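Local coordinates for protein Rv1364c/MT1410 (Mycobacterium tuberculosis, PDB 3KE6), which probably regulates a sigma factor by joining a manganese-binding PP2C-type RsbU phosphatase domain to an RsbW-like serine kinase (anti-sigma factor) domain, at residues A[189-194]-A[203-208]. Sequence-based numbering, arbitrary orientation.
Sequences GLIERP and AEFADL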
ATOM      1  N   GLY A 189       4.320  -6.587  19.495  1.00 50.88           N
ATOM      2  CA  GLY A 189       4.495  -8.024  19.350  1.00 51.11           C
ATOM      3  C   GLY A 189       5.799  -8.378  18.670  1.00 50.98           C
ATOM      4  O   GLY A 189       6.364  -9.436  18.921  1.00 50.99           O
ATOM      5  N   LEU A 190       6.284  -7.488  17.814  1.00 50.97           N
ATOM      6  CA  LEU A 190       7.505  -7.738  17.070  1.00 51.38           C
ATOM      7  C   LEU A 190       8.728  -7.700  17.968  1.00 51.79           C
ATOM      8  O   LEU A 190       9.663  -8.475  17.778  1.00 52.34           O
ATOM      9  CB  LEU A 190       7.650  -6.720  15.940  1.00 51.25           C
ATOM     10  CG  LEU A 190       8.701  -7.002  14.867  1.00 50.54           C
ATOM     11  CD1 LEU A 190       8.595  -8.412  14.270  1.00 46.52           C
ATOM     12  CD2 LEU A 190       8.567  -5.950  13.796  1.00 50.61           C
ATOM     13  N   ILE A 191       8.721  -6.819  18.957  1.00 52.16           N
ATOM     14  CA  ILE A 191       9.897  -6.655  19.803  1.00 52.90           C
ATOM     15  C   ILE A 191       9.761  -7.225  21.218  1.00 53.16           C
ATOM     16  O   ILE A 191      10.762  -7.375  21.893  1.00 53.17           O
ATOM     17  CB  ILE A 191      10.379  -5.184  19.841  1.00 53.07           C
ATOM     18  CG1 ILE A 191       9.253  -4.236  20.273  1.00 53.59           C
ATOM     19  CG2 ILE A 191      10.922  -4.786  18.459  1.00 52.42           C
ATOM     20  CD1 ILE A 191       9.727  -2.805  20.487  1.00 53.32           C
ATOM     21  N   GLU A 192       8.543  -7.559  21.651  1.00 53.72           N
ATOM     22  CA  GLU A 192       8.327  -8.216  22.951  1.00 53.96           C
ATOM     23  C   GLU A 192       8.125  -9.714  22.762  1.00 53.89           C
ATOM     24  O   GLU A 192       7.070 -10.258  23.084  1.00 53.68           O
ATOM     25  CB  GLU A 192       7.129  -7.615  23.686  1.00 53.53           C
ATOM     26  CG  GLU A 192       7.198  -6.110  23.833  1.00 54.75           C
ATOM     27  CD  GLU A 192       6.661  -5.621  25.165  1.00 55.49           C
ATOM     28  OE1 GLU A 192       5.514  -5.108  25.185  1.00 57.94           O
ATOM     29  OE2 GLU A 192       7.390  -5.755  26.188  1.00 61.84           O
ATOM     30  N   ARG A 193       9.160 -10.364  22.244  1.00 54.21           N
ATOM     31  CA  ARG A 193       9.144 -11.799  21.942  1.00 54.54           C
ATOM     32  C   ARG A 193       9.536 -12.591  23.199  1.00 54.51           C
ATOM     33  O   ARG A 193      10.306 -12.091  24.023  1.00 53.82           O
ATOM     34  CB  ARG A 193      10.118 -12.103  20.784  1.00 54.53           C
ATOM     35  CG  ARG A 193       9.877 -11.224  19.539  1.00 55.00           C
ATOM     36  CD  ARG A 193      10.945 -11.366  18.461  1.00 55.11           C
ATOM     37  NE  ARG A 193      12.146 -10.561  18.713  1.00 55.52           N
ATOM     38  CZ  ARG A 193      13.380 -11.042  18.891  1.00 55.84           C
ATOM     39  NH1 ARG A 193      13.629 -12.349  18.848  1.00 55.89           N
ATOM     40  NH2 ARG A 193      14.388 -10.204  19.115  1.00 56.63           N
ATOM     41  N   PRO A 194       8.993 -13.819  23.358  1.00 54.77           N
ATOM     42  CA  PRO A 194       9.346 -14.690  24.481  1.00 54.91           C
ATOM     43  C   PRO A 194      10.858 -14.797  24.726  1.00 55.00           C
ATOM     44  O   PRO A 194      11.638 -14.893  23.766  1.00 54.47           O
ATOM     45  CB  PRO A 194       8.775 -16.062  24.079  1.00 54.91           C
ATOM     46  CG  PRO A 194       7.788 -15.811  23.027  1.00 54.67           C
ATOM     47  CD  PRO A 194       7.972 -14.426  22.484  1.00 55.06           C
ATOM     48  N   ALA A 203      17.174  -3.636  19.703  1.00 57.17           N
ATOM     49  CA  ALA A 203      18.447  -3.507  18.976  1.00 56.90           C
ATOM     50  C   ALA A 203      18.680  -4.617  17.937  1.00 56.90           C
ATOM     51  O   ALA A 203      19.503  -4.449  17.039  1.00 57.39           O
ATOM     52  CB  ALA A 203      19.610  -3.448  19.949  1.00 56.41           C
ATOM     53  N   GLU A 204      17.966  -5.737  18.057  1.00 56.48           N
ATOM     54  CA  GLU A 204      18.135  -6.860  17.136  1.00 56.12           C
ATOM     55  C   GLU A 204      17.331  -6.624  15.867  1.00 55.64           C
ATOM     56  O   GLU A 204      17.781  -6.919  14.756  1.00 55.97           O
ATOM     57  CB  GLU A 204      17.695  -8.169  17.797  1.00 56.13           C
ATOM     58  CG  GLU A 204      18.144  -9.411  17.028  1.00 56.96           C
ATOM     59  CD  GLU A 204      17.598 -10.711  17.604  1.00 57.93           C
ATOM     60  OE1 GLU A 204      17.472 -10.812  18.859  1.00 60.14           O
ATOM     61  OE2 GLU A 204      17.310 -11.628  16.788  1.00 60.63           O
ATOM     62  N   PHE A 205      16.123  -6.113  16.050  1.00 54.63           N
ATOM     63  CA  PHE A 205      15.271  -5.699  14.957  1.00 54.11           C
ATOM     64  C   PHE A 205      16.021  -4.674  14.097  1.00 53.53           C
ATOM     65  O   PHE A 205      16.141  -4.855  12.890  1.00 53.38           O
ATOM     66  CB  PHE A 205      13.952  -5.159  15.550  1.00 53.81           C
ATOM     67  CG  PHE A 205      12.996  -4.554  14.551  1.00 53.84           C
ATOM     68  CD1 PHE A 205      12.977  -4.947  13.213  1.00 53.75           C
ATOM     69  CD2 PHE A 205      12.082  -3.599  14.975  1.00 50.77           C
ATOM     70  CE1 PHE A 205      12.083  -4.367  12.312  1.00 53.52           C
ATOM     71  CE2 PHE A 205      11.178  -3.021  14.090  1.00 52.00           C
ATOM     72  CZ  PHE A 205      11.175  -3.405  12.760  1.00 53.50           C
ATOM     73  N   ALA A 206      16.556  -3.625  14.716  1.00 53.24           N
ATOM     74  CA  ALA A 206      17.322  -2.599  13.988  1.00 53.30           C
ATOM     75  C   ALA A 206      18.506  -3.177  13.200  1.00 53.12           C
ATOM     76  O   ALA A 206      18.621  -2.938  12.006  1.00 53.12           O
ATOM     77  CB  ALA A 206      17.813  -1.513  14.947  1.00 53.22           C
ATOM     78  N   ASP A 207      19.370  -3.937  13.874  1.00 52.93           N
ATOM     79  CA  ASP A 207      20.573  -4.508  13.242  1.00 52.88           C
ATOM     80  C   ASP A 207      20.237  -5.428  12.077  1.00 52.37           C
ATOM     81  O   ASP A 207      20.937  -5.433  11.074  1.00 52.41           O
ATOM     82  CB  ASP A 207      21.433  -5.297  14.261  1.00 52.62           C
ATOM     83  CG  ASP A 207      22.080  -4.402  15.314  1.00 53.41           C
ATOM     84  OD1 ASP A 207      21.617  -3.254  15.489  1.00 53.54           O
ATOM     85  OD2 ASP A 207      23.046  -4.855  15.983  1.00 56.07           O
ATOM     86  N   LEU A 208      19.180  -6.216  12.237  1.00 52.22           N
ATOM     87  CA  LEU A 208      18.766  -7.192  11.232  1.00 52.30           C
ATOM     88  C   LEU A 208      18.211  -6.492   9.996  1.00 51.99           C
ATOM     89  O   LEU A 208      18.540  -6.847   8.868  1.00 51.92           O
ATOM     90  CB  LEU A 208      17.713  -8.130  11.826  1.00 52.34           C
ATOM     91  CG  LEU A 208      17.307  -9.397  11.071  1.00 52.46           C
ATOM     92  CD1 LEU A 208      18.519 -10.178  10.554  1.00 52.42           C
ATOM     93  CD2 LEU A 208      16.450 -10.269  12.004  1.00 52.90           C
TER
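F205 reaches from its helix to the loop 189-194 and meets two of the loop's aliphatic side chains. From CB the side chain leaves the helix with CG anti to the backbone N (chi1 174°), which carries the ring out to the loop. F205 CD2 lies 3.9 Å from I191 CG2; this methyl approaches obliquely. Further out, CE2, CZ and CE1 lie beneath the methyl CD2 of L190. L190 CD2 sits over one face in a CH-pi contact, 4.0 Å from the F205 ring centroid. It is 21° off the ring normal, shifted toward the rim, and L190 CD2 is closest to F205 CZ at 3.8 Å.

One residue earlier on the helix, E204 supplies the polar part of the contact. Its chain is extended beyond CG and meets R193 at about a right angle. R193 NH2 donates to E204 OE1 at 3.2 Å, and the hydrogen bond is part of a salt bridge. The acceptor lies near the guanidinium plane, but the donor comes from above the carboxylate, and the two planes are 86° apart. E204 OE1 also forms a salt bridge with R196 NH1, so two arginines share this oxygen. At the guanidinium edge, in plane, lies the backbone O of L190.

The contact folds the loop that follows strand 182-186 back against helix 198-212, within the SpoIIE-type phosphatase region. The side chain of I191 is about 9 Å from a bound manganese ion. S201 ties I191 O to the same helix. Around F205, Y186 packs edge-to-face, Y155 of strand 153-155 touches the F205 side chain, and helix 227-241 contributes T235 to F205 and L239 to L190.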